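Local coordinates for cytochrome oxidase subunit II (Rhodothermus marinus, PDB 1W2L), which carries a heme c domain that probably feeds electrons to the copper A centre of a caa3-type oxygen reductase, which reduces oxygen to water, at residues C21-G26 against G31-G36. Sequence-based numbering, arbitrary orientation.
Sequences CHSIDG and GPSFKG. With HEC (heme c), chain B.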
loop_
_atom_site.group_PDB
_atom_site.type_symbol
_atom_site.label_atom_id
_atom_site.label_comp_id
_atom_site.label_asym_id
_atom_site.label_seq_id
_atom_site.Cartn_x
_atom_site.Cartn_y
_atom_site.Cartn_z
ATOM N N CYS A 21 5.152 -5.117 7.444
ATOM C CA CYS A 21 5.505 -5.662 6.135
ATOM C C CYS A 21 6.001 -4.604 5.158
ATOM O O CYS A 21 6.544 -4.982 4.132
ATOM C CB CYS A 21 4.303 -6.395 5.516
ATOM S SG CYS A 21 3.831 -7.843 6.496
ATOM N N HIS A 22 5.780 -3.321 5.458
ATOM C CA HIS A 22 6.133 -2.241 4.518
ATOM C C HIS A 22 6.913 -1.159 5.244
ATOM O O HIS A 22 6.359 -0.525 6.174
ATOM C CB HIS A 22 4.840 -1.589 3.985
ATOM C CG HIS A 22 3.997 -2.461 3.105
ATOM N ND1 HIS A 22 4.347 -2.803 1.823
ATOM C CD2 HIS A 22 2.777 -3.013 3.342
ATOM C CE1 HIS A 22 3.355 -3.550 1.306
ATOM N NE2 HIS A 22 2.410 -3.679 2.222
ATOM N N SER A 23 8.128 -0.906 4.805
ATOM C CA SER A 23 8.968 0.144 5.322
ATOM C C SER A 23 8.614 1.472 4.665
ATOM O O SER A 23 7.908 1.524 3.682
ATOM C CB SER A 23 10.423 -0.167 5.110
ATOM O OG SER A 23 10.716 0.057 3.732
ATOM N N ILE A 24 9.174 2.539 5.248
ATOM C CA ILE A 24 9.060 3.856 4.586
ATOM C C ILE A 24 10.432 4.393 4.254
ATOM O O ILE A 24 10.581 5.553 3.825
ATOM C CB ILE A 24 8.241 4.842 5.418
ATOM C CG1 ILE A 24 8.721 5.074 6.853
ATOM C CG2 ILE A 24 6.792 4.415 5.411
ATOM C CD1 ILE A 24 8.051 6.281 7.496
ATOM N N ASP A 25 11.487 3.578 4.378
ATOM C CA ASP A 25 12.865 4.044 4.148
ATOM C C ASP A 25 13.580 3.367 2.973
ATOM O O ASP A 25 14.788 3.477 2.789
ATOM C CB ASP A 25 13.759 3.873 5.404
ATOM C CG ASP A 25 13.969 2.411 5.710
ATOM O OD1 ASP A 25 13.357 1.502 5.076
ATOM O OD2 ASP A 25 14.771 2.160 6.621
ATOM N N GLY A 26 12.810 2.666 2.143
ATOM C CA GLY A 26 13.322 1.994 0.995
ATOM C C GLY A 26 13.711 0.566 1.172
ATOM O O GLY A 26 13.936 -0.114 0.176
ATOM N N GLY A 31 6.923 -7.218 2.386
ATOM C CA GLY A 31 6.399 -6.491 1.247
ATOM C C GLY A 31 7.342 -5.360 0.807
ATOM O O GLY A 31 8.377 -5.091 1.436
ATOM N N PRO A 32 6.968 -4.748 -0.288
ATOM C CA PRO A 32 7.765 -3.637 -0.856
ATOM C C PRO A 32 7.674 -2.382 -0.013
ATOM O O PRO A 32 6.698 -2.093 0.653
ATOM C CB PRO A 32 7.170 -3.436 -2.221
ATOM C CG PRO A 32 5.774 -3.987 -2.110
ATOM C CD PRO A 32 5.836 -5.110 -1.125
ATOM N N SER A 33 8.737 -1.572 -0.106
ATOM C CA SER A 33 8.697 -0.320 0.626
ATOM C C SER A 33 7.675 0.629 0.025
ATOM O O SER A 33 7.433 0.651 -1.188
ATOM C CB SER A 33 10.085 0.322 0.567
ATOM O OG SER A 33 10.173 1.441 1.429
ATOM N N PHE A 34 7.093 1.479 0.882
ATOM C CA PHE A 34 6.238 2.562 0.414
ATOM C C PHE A 34 6.989 3.772 -0.092
ATOM O O PHE A 34 6.449 4.608 -0.770
ATOM C CB PHE A 34 5.329 3.033 1.541
ATOM C CG PHE A 34 4.220 2.090 1.947
ATOM C CD1 PHE A 34 3.774 1.067 1.118
ATOM C CD2 PHE A 34 3.619 2.239 3.163
ATOM C CE1 PHE A 34 2.711 0.283 1.508
ATOM C CE2 PHE A 34 2.539 1.452 3.535
ATOM C CZ PHE A 34 2.108 0.457 2.718
ATOM N N LYS A 35 8.220 3.989 0.208
ATOM C CA LYS A 35 9.087 5.028 -0.296
ATOM C C LYS A 35 9.183 4.968 -1.808
ATOM O O LYS A 35 9.664 4.035 -2.427
ATOM C CB LYS A 35 10.464 4.986 0.378
ATOM C CG LYS A 35 11.325 6.195 -0.032
ATOM C CD LYS A 35 12.708 6.143 0.578
ATOM C CE LYS A 35 13.636 7.212 -0.002
ATOM N NZ LYS A 35 15.044 6.950 0.360
ATOM N N GLY A 36 8.677 6.068 -2.423
ATOM C CA GLY A 36 8.709 6.158 -3.858
ATOM C C GLY A 36 7.612 5.371 -4.574
ATOM O O GLY A 36 7.587 5.283 -5.821
HETATM FE FE HEC B . 0.654 -4.609 1.856
HETATM C CHA HEC B . 1.517 -4.946 -1.431
HETATM C CHB HEC B . -0.639 -1.526 1.192
HETATM C CHC HEC B . -0.278 -4.329 5.105
HETATM C CHD HEC B . 2.286 -7.526 2.573
HETATM N NA HEC B . 0.460 -3.476 0.191
HETATM C C1A HEC B . 0.860 -3.813 -1.088
HETATM C C2A HEC B . 0.664 -2.650 -1.917
HETATM C C3A HEC B . 0.017 -1.720 -1.201
HETATM C C4A HEC B . -0.118 -2.220 0.159
HETATM C CMA HEC B . -0.385 -0.304 -1.614
HETATM C CAA HEC B . 1.214 -2.543 -3.344
HETATM C CBA HEC B . 2.682 -2.154 -3.188
HETATM C CGA HEC B . 3.528 -1.997 -4.498
HETATM O O1A HEC B . 4.713 -1.925 -4.284
HETATM O O2A HEC B . 2.925 -2.029 -5.603
HETATM N NB HEC B . -0.274 -3.185 2.943
HETATM C C1B HEC B . -0.674 -2.012 2.489
HETATM C C2B HEC B . -1.273 -1.209 3.580
HETATM C C3B HEC B . -1.230 -2.044 4.668
HETATM C C4B HEC B . -0.578 -3.258 4.298
HETATM C CMB HEC B . -1.754 0.179 3.469
HETATM C CAB HEC B . -1.742 -1.784 6.065
HETATM C CBB HEC B . -3.242 -1.402 6.015
HETATM N NC HEC B . 0.891 -5.709 3.497
HETATM C C1C HEC B . 0.427 -5.389 4.772
HETATM C C2C HEC B . 0.881 -6.467 5.687
HETATM C C3C HEC B . 1.580 -7.344 4.975
HETATM C C4C HEC B . 1.589 -6.908 3.608
HETATM C CMC HEC B . 0.568 -6.440 7.183
HETATM C CAC HEC B . 2.417 -8.529 5.474
HETATM C CBC HEC B . 1.705 -9.622 6.235
HETATM N ND HEC B . 1.655 -5.980 0.765
HETATM C C1D HEC B . 2.283 -7.085 1.255
HETATM C C2D HEC B . 2.985 -7.776 0.198
HETATM C C3D HEC B . 2.733 -7.055 -0.894
HETATM C C4D HEC B . 1.915 -5.944 -0.580
HETATM C CMD HEC B . 3.795 -8.989 0.382
HETATM C CAD HEC B . 3.268 -7.358 -2.348
HETATM C CBD HEC B . 2.417 -8.409 -3.057
HETATM C CGD HEC B . 1.144 -7.818 -3.559
HETATM O O1D HEC B . 0.035 -8.151 -3.050
HETATM O O2D HEC B . 1.209 -6.944 -4.475
HETATM O O HOH W 1 9.206 -2.831 2.934
HETATM O O HOH W 2 15.897 4.445 -0.301
#
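His22, from the CXXCH heme-binding motif of the class I cytochrome c fold, is held by Pro32 and Phe34 of segment 31-36 while its NE2 ligates the heme iron at 2.0 Å. Of the two segments, 21-26 supplies the direct bonds to the heme: besides His22 NE2 to iron, Cys21 SG forms a thioether to CAC, the carbon of a former heme vinyl group. Cys18 makes the second covalent link, and Met76 is the other axial ligand.

Polar evidence for a fixed imidazole is strong. His22 ND1 donates to Pro32 O at 2.7 Å, almost straight (N-H...O 176°) and in the ring plane, which restricts rotation of the ring about the Fe-NE2 bond. Such a bond would be expected to lend the imidazole some imidazolate character and strengthen its donation to iron. Backbone bonds flank it: Gly31 N to Cys21 O, and Phe34 N to Ser23 O at 2.9 Å. Water 1 adds a bridge from Ser23 N to Gly31 O.

Aromatic packing steadies the histidine from one face. The His22 and Phe34 rings form an offset stack, centroids 4.4 Å apart and planes at 16°, with Phe34 CE1 displaced toward the imidazole rim. His22 CB sits over the centre of the phenyl face, 3.7 Å from its centroid, as a CH-pi contact. Phe34 CZ meanwhile reaches heme CHB, and Tyr13 and Ile95 pack against the phenylalanine from the helices 5-15 and 85-96.

Farther from the heme, Ser33 ties the two segments of this loop together. Its side chain turns OG away from the backbone N (chi1 -171°), which carries the hydroxyl to Ser23 OG, 2.7 Å away, where it also accepts from Gly26 N. At the outer end the extended Lys35 chain runs past Gly26, and its NZ donates to water 2 at 2.7 Å.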